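PDB 2WBM: ribosome maturation protein SDO1 homolog from Methanothermobacter thermautotrophicus, which probably takes part in ribosome maturation, as an RNA- and ribosome-binding archaeal member of the SDO1/SBDS family. Local coordinates for residues 106-110 with 111-115; 145-148 with 149-153; 200-203 with 204-208. All coordinates share one frame; numbering follows the deposited sequence. Where two conformers were deposited one is given.

Interaction 1 (106-110 with 111-115); sequences IQLTA and EQRRQ
Gln112 reaches back along Thr109 with an extended chain, its carboxamide oxygen toward Thr109 N. Thr109 OG1 lies off one face of the carboxamide and well to the side of it, 3.6 Å from Gln112 CD, while the methyl Thr109 CG2 lies close to OE1. This is a capping box at the start of helix 110-131, where the SBDS N-terminal domain runs from strand 105-107 into the helix. Thr109 is the N-cap: its OG1 accepts from Gln112 N at 3.0 Å, placed there by chi1 of 68°, which sets the oxygen between the backbone N and the carbonyl carbon. In return Gln112 OE1 takes the Thr109 N-H at 3.0 Å, a nearly straight bond (171°) tilted somewhat from the amide plane. A water bridges the same OE1, 2.7 Å away, to Gln107 O. The other end of the amide, NE2, is held by the carbonyls of Ala27 and Glu25, which fixes its rotation. Within the same first turn, Arg114, in one of its two modelled conformers, makes a side-on salt bridge to Glu111, NE to OE1 and NH2 to OE2 (2.7 Å). Leu108 crosses Arg113 at about a right angle, its CD1 4.0 Å from Arg113 CA.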
loop_
_atom_site.group_PDB
_atom_site.type_symbol
_atom_site.label_atom_id
_atom_site.label_comp_id
_atom_site.label_asym_id
_atom_site.label_seq_id
_atom_site.Cartn_x
_atom_site.Cartn_y
_atom_site.Cartn_z
ATOM N N ILE A 106 -1.409 -8.612 -17.408
ATOM C CA ILE A 106 -0.117 -8.722 -16.737
ATOM C C ILE A 106 0.239 -10.202 -16.647
ATOM O O ILE A 106 -0.587 -11.025 -16.244
ATOM C CB ILE A 106 -0.170 -8.125 -15.308
ATOM C CG1 ILE A 106 -0.468 -6.616 -15.356
ATOM C CG2 ILE A 106 1.128 -8.423 -14.545
ATOM C CD1 ILE A 106 0.617 -5.757 -15.987
ATOM N N GLN A 107 1.461 -10.533 -17.051
ATOM C CA GLN A 107 1.922 -11.914 -17.040
ATOM C C GLN A 107 3.024 -12.056 -16.002
ATOM O O GLN A 107 4.018 -11.290 -16.031
ATOM C CB GLN A 107 2.437 -12.295 -18.440
ATOM C CG GLN A 107 1.430 -12.000 -19.570
ATOM C CD GLN A 107 0.116 -12.768 -19.424
ATOM O OE1 GLN A 107 -0.966 -12.221 -19.661
ATOM N NE2 GLN A 107 0.205 -14.035 -19.021
ATOM N N LEU A 108 2.827 -13.012 -15.100
ATOM C CA LEU A 108 3.731 -13.298 -13.996
ATOM C C LEU A 108 4.302 -14.686 -14.131
ATOM O O LEU A 108 3.622 -15.594 -14.614
ATOM C CB LEU A 108 2.982 -13.234 -12.659
ATOM C CG LEU A 108 2.193 -11.953 -12.376
ATOM C CD1 LEU A 108 1.506 -12.048 -11.041
ATOM C CD2 LEU A 108 3.086 -10.704 -12.454
ATOM N N THR A 109 5.525 -14.880 -13.636
ATOM C CA THR A 109 6.067 -16.247 -13.499
ATOM C C THR A 109 5.436 -16.859 -12.247
ATOM O O THR A 109 4.824 -16.137 -11.442
ATOM C CB THR A 109 7.593 -16.231 -13.336
ATOM O OG1 THR A 109 7.931 -15.646 -12.074
ATOM C CG2 THR A 109 8.259 -15.419 -14.461
ATOM N N ALA A 110 5.571 -18.174 -12.078
ATOM C CA ALA A 110 5.028 -18.830 -10.883
ATOM C C ALA A 110 5.666 -18.245 -9.621
ATOM O O ALA A 110 4.973 -17.966 -8.628
ATOM C CB ALA A 110 5.254 -20.333 -10.943
ATOM N N GLU A 111 6.984 -18.057 -9.658
ATOM C CA GLU A 111 7.667 -17.509 -8.492
ATOM C C GLU A 111 7.203 -16.074 -8.172
ATOM O O GLU A 111 7.021 -15.722 -7.000
ATOM C CB GLU A 111 9.188 -17.585 -8.657
ATOM C CG GLU A 111 9.962 -17.067 -7.438
ATOM C CD GLU A 111 9.633 -17.796 -6.117
ATOM O OE1 GLU A 111 9.062 -18.920 -6.126
ATOM O OE2 GLU A 111 9.959 -17.228 -5.050
ATOM N N GLN A 112 7.005 -15.261 -9.207
ATOM C CA GLN A 112 6.569 -13.874 -9.020
ATOM C C GLN A 112 5.177 -13.811 -8.417
ATOM O O GLN A 112 4.933 -13.034 -7.489
ATOM C CB GLN A 112 6.573 -13.090 -10.337
ATOM C CG GLN A 112 7.961 -12.660 -10.814
ATOM C CD GLN A 112 7.900 -12.002 -12.182
ATOM O OE1 GLN A 112 7.029 -12.318 -12.992
ATOM N NE2 GLN A 112 8.833 -11.090 -12.448
ATOM N N ARG A 113 4.267 -14.627 -8.934
ATOM C CA ARG A 113 2.925 -14.676 -8.356
ATOM C C ARG A 113 2.960 -15.057 -6.872
ATOM O O ARG A 113 2.272 -14.412 -6.062
ATOM C CB ARG A 113 2.008 -15.630 -9.131
ATOM C CG ARG A 113 0.550 -15.569 -8.605
ATOM C CD ARG A 113 -0.332 -16.547 -9.364
ATOM N NE ARG A 113 -1.757 -16.392 -9.060
ATOM C CZ ARG A 113 -2.431 -17.111 -8.161
ATOM N NH1 ARG A 113 -1.826 -18.039 -7.420
ATOM N NH2 ARG A 113 -3.742 -16.903 -8.008
ATOM N N ARG A 114 3.747 -16.087 -6.529
ATOM C CA ARG A 114 3.840 -16.557 -5.139
ATOM C C ARG A 114 4.399 -15.464 -4.232
ATOM O O ARG A 114 3.836 -15.178 -3.162
ATOM C CB ARG A 114 4.712 -17.817 -5.017
ATOM C CG ARG A 114 4.882 -18.297 -3.572
ATOM C CD ARG A 114 6.028 -19.280 -3.409
ATOM N NE ARG A 114 7.328 -18.618 -3.394
ATOM C CZ ARG A 114 7.701 -17.720 -2.485
ATOM N NH1 ARG A 114 6.862 -17.354 -1.525
ATOM N NH2 ARG A 114 8.908 -17.177 -2.543
ATOM N N GLN A 115 5.500 -14.857 -4.651
ATOM C CA GLN A 115 6.148 -13.808 -3.875
ATOM C C GLN A 115 5.288 -12.555 -3.728
ATOM O O GLN A 115 5.221 -11.978 -2.637
ATOM C CB GLN A 115 7.497 -13.465 -4.491
ATOM C CG GLN A 115 8.525 -14.573 -4.312
ATOM C CD GLN A 115 9.959 -14.067 -4.295
ATOM O OE1 GLN A 115 10.749 -14.368 -5.192
ATOM N NE2 GLN A 115 10.301 -13.290 -3.267
HETATM O O HOH W 1 6.718 -11.905 -15.606
#

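Interaction 2 (145-148 with 149-153); sequences RIEK and AMEEA
Ile146 and Met150 lie one turn apart on helix 143-152 of domain II, a three-helix arrangement with helices 110-131 and 163-174, and they form the tight side of this contact. Ile146 CG2 is 4.1 Å from Met150 SD, the two side chains meeting at a slant. Met150 CG also rests on the helix backbone, 3.4 Å from Ile146 O. Toward the other two helices, Ile146 packs on Ile128, Met150 on Ile125 and Val170, and Ala149 on Ile174. Four i to i+4 backbone bonds, from Ala149 N to Arg145 O through Glu152 N to Lys148 O, hold this turn.

Arg145 marks the border. It doubles back at chi2 (69°), bringing the guanidinium edge toward Ala149 N, with NH1 3.8 Å from that nitrogen, buried and without a partner in the model. Its NH2 stays 4.3 Å from Glu152 OE1, beyond salt-bridge range. The looser, solvent-facing side carries Glu151 and Glu152, both exposed. Glu147 and Glu151 bring like charges to 4.5 Å (OE2 to OE2), which would be expected to repel, but Glu147 OE2 has Arg121 as salt-bridge partner. Lys148 NZ pairs with Glu147 OE1, though so closely that the detail is doubtful. Lys148 and Glu151 run side by side, Lys148 CD lying 3.8 Å from Glu151 OE1.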
loop_
_atom_site.group_PDB
_atom_site.type_symbol
_atom_site.label_atom_id
_atom_site.label_comp_id
_atom_site.label_asym_id
_atom_site.label_seq_id
_atom_site.Cartn_x
_atom_site.Cartn_y
_atom_site.Cartn_z
ATOM N N ARG A 145 -5.676 -11.497 14.312
ATOM C CA ARG A 145 -7.137 -11.583 14.260
ATOM C C ARG A 145 -7.658 -11.276 12.859
ATOM O O ARG A 145 -8.592 -11.942 12.374
ATOM C CB ARG A 145 -7.787 -10.640 15.279
ATOM C CG ARG A 145 -9.281 -10.871 15.483
ATOM C CD ARG A 145 -9.512 -12.205 16.174
ATOM N NE ARG A 145 -10.870 -12.728 16.026
ATOM C CZ ARG A 145 -11.336 -13.347 14.941
ATOM N NH1 ARG A 145 -10.575 -13.493 13.861
ATOM N NH2 ARG A 145 -12.584 -13.803 14.930
ATOM N N ILE A 146 -7.047 -10.276 12.223
ATOM C CA ILE A 146 -7.361 -9.907 10.849
ATOM C C ILE A 146 -7.041 -11.084 9.928
ATOM O O ILE A 146 -7.833 -11.431 9.055
ATOM C CB ILE A 146 -6.564 -8.652 10.393
ATOM C CG1 ILE A 146 -6.889 -7.419 11.262
ATOM C CG2 ILE A 146 -6.798 -8.358 8.911
ATOM C CD1 ILE A 146 -8.361 -7.141 11.455
ATOM N N GLU A 147 -5.873 -11.684 10.127
ATOM C CA GLU A 147 -5.451 -12.833 9.335
ATOM C C GLU A 147 -6.462 -13.984 9.450
ATOM O O GLU A 147 -6.825 -14.603 8.445
ATOM C CB GLU A 147 -4.063 -13.303 9.777
ATOM C CG GLU A 147 -3.503 -14.453 8.959
ATOM C CD GLU A 147 -2.117 -14.863 9.414
ATOM O OE1 GLU A 147 -1.874 -14.913 10.638
ATOM O OE2 GLU A 147 -1.266 -15.137 8.548
ATOM N N LYS A 148 -6.909 -14.258 10.674
ATOM C CA LYS A 148 -7.875 -15.324 10.917
ATOM C C LYS A 148 -9.200 -15.054 10.211
ATOM O O LYS A 148 -9.800 -15.971 9.652
ATOM C CB LYS A 148 -8.077 -15.545 12.422
ATOM C CG LYS A 148 -7.030 -16.461 13.075
ATOM C CD LYS A 148 -5.707 -16.448 12.300
ATOM C CE LYS A 148 -4.490 -16.439 13.210
ATOM N NZ LYS A 148 -3.371 -15.705 12.539
ATOM N N ALA A 149 -9.633 -13.793 10.232
ATOM C CA ALA A 149 -10.856 -13.361 9.546
ATOM C C ALA A 149 -10.757 -13.553 8.027
ATOM O O ALA A 149 -11.706 -14.007 7.395
ATOM C CB ALA A 149 -11.164 -11.898 9.872
ATOM N N MET A 150 -9.608 -13.208 7.459
ATOM C CA MET A 150 -9.374 -13.391 6.025
ATOM C C MET A 150 -9.479 -14.866 5.634
ATOM O O MET A 150 -10.064 -15.206 4.593
ATOM C CB MET A 150 -8.019 -12.816 5.635
ATOM C CG MET A 150 -7.977 -11.302 5.709
ATOM S SD MET A 150 -6.309 -10.639 5.554
ATOM C CE MET A 150 -5.958 -11.003 3.826
ATOM N N GLU A 151 -8.937 -15.738 6.480
ATOM C CA GLU A 151 -9.025 -17.179 6.240
ATOM C C GLU A 151 -10.478 -17.661 6.297
ATOM O O GLU A 151 -10.921 -18.389 5.407
ATOM C CB GLU A 151 -8.156 -17.957 7.230
ATOM C CG GLU A 151 -6.653 -17.690 7.098
ATOM C CD GLU A 151 -5.856 -18.210 8.290
ATOM O OE1 GLU A 151 -6.469 -18.632 9.299
ATOM O OE2 GLU A 151 -4.609 -18.193 8.220
ATOM N N GLU A 152 -11.208 -17.230 7.326
ATOM C CA GLU A 152 -12.624 -17.579 7.489
ATOM C C GLU A 152 -13.474 -17.133 6.302
ATOM O O GLU A 152 -14.390 -17.840 5.885
ATOM C CB GLU A 152 -13.186 -16.988 8.783
ATOM C CG GLU A 152 -12.933 -17.833 10.015
ATOM C CD GLU A 152 -13.251 -17.097 11.313
ATOM O OE1 GLU A 152 -13.556 -15.881 11.273
ATOM O OE2 GLU A 152 -13.180 -17.737 12.382
ATOM N N ALA A 153 -13.155 -15.960 5.763
ATOM C CA ALA A 153 -13.879 -15.404 4.626
ATOM C C ALA A 153 -13.352 -15.943 3.292
ATOM O O ALA A 153 -13.890 -15.608 2.231
ATOM C CB ALA A 153 -13.813 -13.871 4.658
#

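Interaction 3 (200-203 with 204-208); sequences YGVI and SNFGK
The C-terminal end of helix 196-206 is where Tyr200 meets Ser204 and Val202 meets Phe206, just before the chain turns into strand 208-214. Tyr200 O takes two bonds from Ser204, one from N at 3.1 Å and, in one of the two modelled conformers of the serine, one from OG at 2.9 Å; they arrive from opposite faces of the carbonyl plane. Ser204 there has OG anti to the carbonyl carbon (chi1 -61°), which turns OG back to Tyr200 O and leaves it over one face of the Tyr200 ring, 4.0 Å above the plane and offset toward the rim.

Helix 196-206 is the first helix of a ferredoxin-like fold, beta-alpha-beta-beta-alpha-beta, as expected for the C-terminal domain of SBDS proteins. It covers the sheet through Ile203, which packs on Trp220 and Val224, and it meets the second helix, 231-241, through Val202 and Phe206. The Phe206 ring presents its edge to Val202 O, with CD2 3.3 Å away and the oxygen in the ring plane; CE2 also touches Val202 CG1 at 4.2 Å. The last turn then tightens: Asn205 N bonds to Val202 O, three residues back, from above the carbonyl plane. Ile203 O likewise receives Phe206 N from above its plane at 2.7 Å, whereas Gly207 N comes almost straight onto the C=O, 2.8 Å away.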
loop_
_atom_site.group_PDB
_atom_site.type_symbol
_atom_site.label_atom_id
_atom_site.label_comp_id
_atom_site.label_asym_id
_atom_site.label_seq_id
_atom_site.Cartn_x
_atom_site.Cartn_y
_atom_site.Cartn_z
ATOM N N TYR A 200 7.579 14.595 19.997
ATOM C CA TYR A 200 7.135 15.084 18.694
ATOM C C TYR A 200 7.593 14.134 17.578
ATOM O O TYR A 200 6.805 13.792 16.691
ATOM C CB TYR A 200 7.631 16.514 18.470
ATOM C CG TYR A 200 7.305 17.054 17.107
ATOM C CD1 TYR A 200 6.091 17.701 16.867
ATOM C CD2 TYR A 200 8.214 16.925 16.054
ATOM C CE1 TYR A 200 5.784 18.196 15.606
ATOM C CE2 TYR A 200 7.922 17.420 14.785
ATOM C CZ TYR A 200 6.703 18.051 14.571
ATOM O OH TYR A 200 6.410 18.545 13.326
ATOM N N GLY A 201 8.849 13.684 17.647
ATOM C CA GLY A 201 9.395 12.750 16.669
ATOM C C GLY A 201 8.695 11.399 16.683
ATOM O O GLY A 201 8.404 10.839 15.627
ATOM N N VAL A 202 8.422 10.876 17.878
ATOM C CA VAL A 202 7.705 9.601 18.025
ATOM C C VAL A 202 6.291 9.717 17.464
ATOM O O VAL A 202 5.852 8.876 16.672
ATOM C CB VAL A 202 7.666 9.135 19.507
ATOM C CG1 VAL A 202 6.700 7.954 19.682
ATOM C CG2 VAL A 202 9.065 8.750 19.960
ATOM N N ILE A 203 5.613 10.791 17.849
ATOM C CA ILE A 203 4.234 11.046 17.452
ATOM C C ILE A 203 4.102 11.067 15.925
ATOM O O ILE A 203 3.147 10.534 15.361
ATOM C CB ILE A 203 3.729 12.359 18.067
ATOM C CG1 ILE A 203 3.449 12.189 19.564
ATOM C CG2 ILE A 203 2.465 12.855 17.345
ATOM C CD1 ILE A 203 3.440 13.521 20.328
ATOM N N SER A 204 5.106 11.632 15.262
ATOM C CA SER A 204 5.016 11.805 13.828
ATOM C C SER A 204 5.021 10.485 13.050
ATOM O O SER A 204 4.546 10.431 11.923
ATOM C CB SER A 204 6.063 12.802 13.371
ATOM O OG SER A 204 5.794 14.041 14.019
ATOM N N ASN A 205 5.501 9.420 13.676
ATOM C CA ASN A 205 5.364 8.094 13.115
ATOM C C ASN A 205 3.933 7.562 13.235
ATOM O O ASN A 205 3.527 6.700 12.451
ATOM C CB ASN A 205 6.344 7.136 13.788
ATOM C CG ASN A 205 7.788 7.447 13.443
ATOM O OD1 ASN A 205 8.125 7.658 12.278
ATOM N ND2 ASN A 205 8.645 7.484 14.456
ATOM N N PHE A 206 3.170 8.083 14.199
ATOM C CA PHE A 206 1.839 7.547 14.493
ATOM C C PHE A 206 0.663 8.367 13.993
ATOM O O PHE A 206 -0.341 7.816 13.549
ATOM C CB PHE A 206 1.669 7.335 15.988
ATOM C CG PHE A 206 2.418 6.158 16.500
ATOM C CD1 PHE A 206 1.801 4.909 16.581
ATOM C CD2 PHE A 206 3.741 6.289 16.893
ATOM C CE1 PHE A 206 2.500 3.805 17.043
ATOM C CE2 PHE A 206 4.444 5.194 17.377
ATOM C CZ PHE A 206 3.828 3.952 17.448
ATOM N N GLY A 207 0.763 9.684 14.104
ATOM C CA GLY A 207 -0.351 10.506 13.713
ATOM C C GLY A 207 -0.032 11.979 13.695
ATOM O O GLY A 207 1.134 12.376 13.552
ATOM N N LYS A 208 -1.087 12.777 13.797
ATOM C CA LYS A 208 -0.988 14.225 13.659
ATOM C C LYS A 208 -1.447 14.896 14.938
ATOM O O LYS A 208 -2.482 14.530 15.492
ATOM C CB LYS A 208 -1.857 14.724 12.504
ATOM C CG LYS A 208 -1.577 14.069 11.142
ATOM C CD LYS A 208 -0.165 14.365 10.654
ATOM C CE LYS A 208 0.119 13.652 9.343
ATOM N NZ LYS A 208 1.507 13.934 8.892
#

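The three contacts follow one another along the chain, one in each SBDS domain, and none touches another. Interaction 1 caps helix 110-131 at its start; further along, the same helix supplies Arg121, Ile125 and Ile128 to interaction 2, so this helix joins the N-terminal domain to domain II. The nearest atoms of interactions 1 and 2 are about 13 Å apart, those of interactions 2 and 3 about 16 Å. Interactions 1 and 3 lie on opposite sides of the chain's centre, their own centres about 37 Å apart. A glycerol, probably from the crystallisation liquor, sits about 4 Å from the Phe206 side chain in interaction 3.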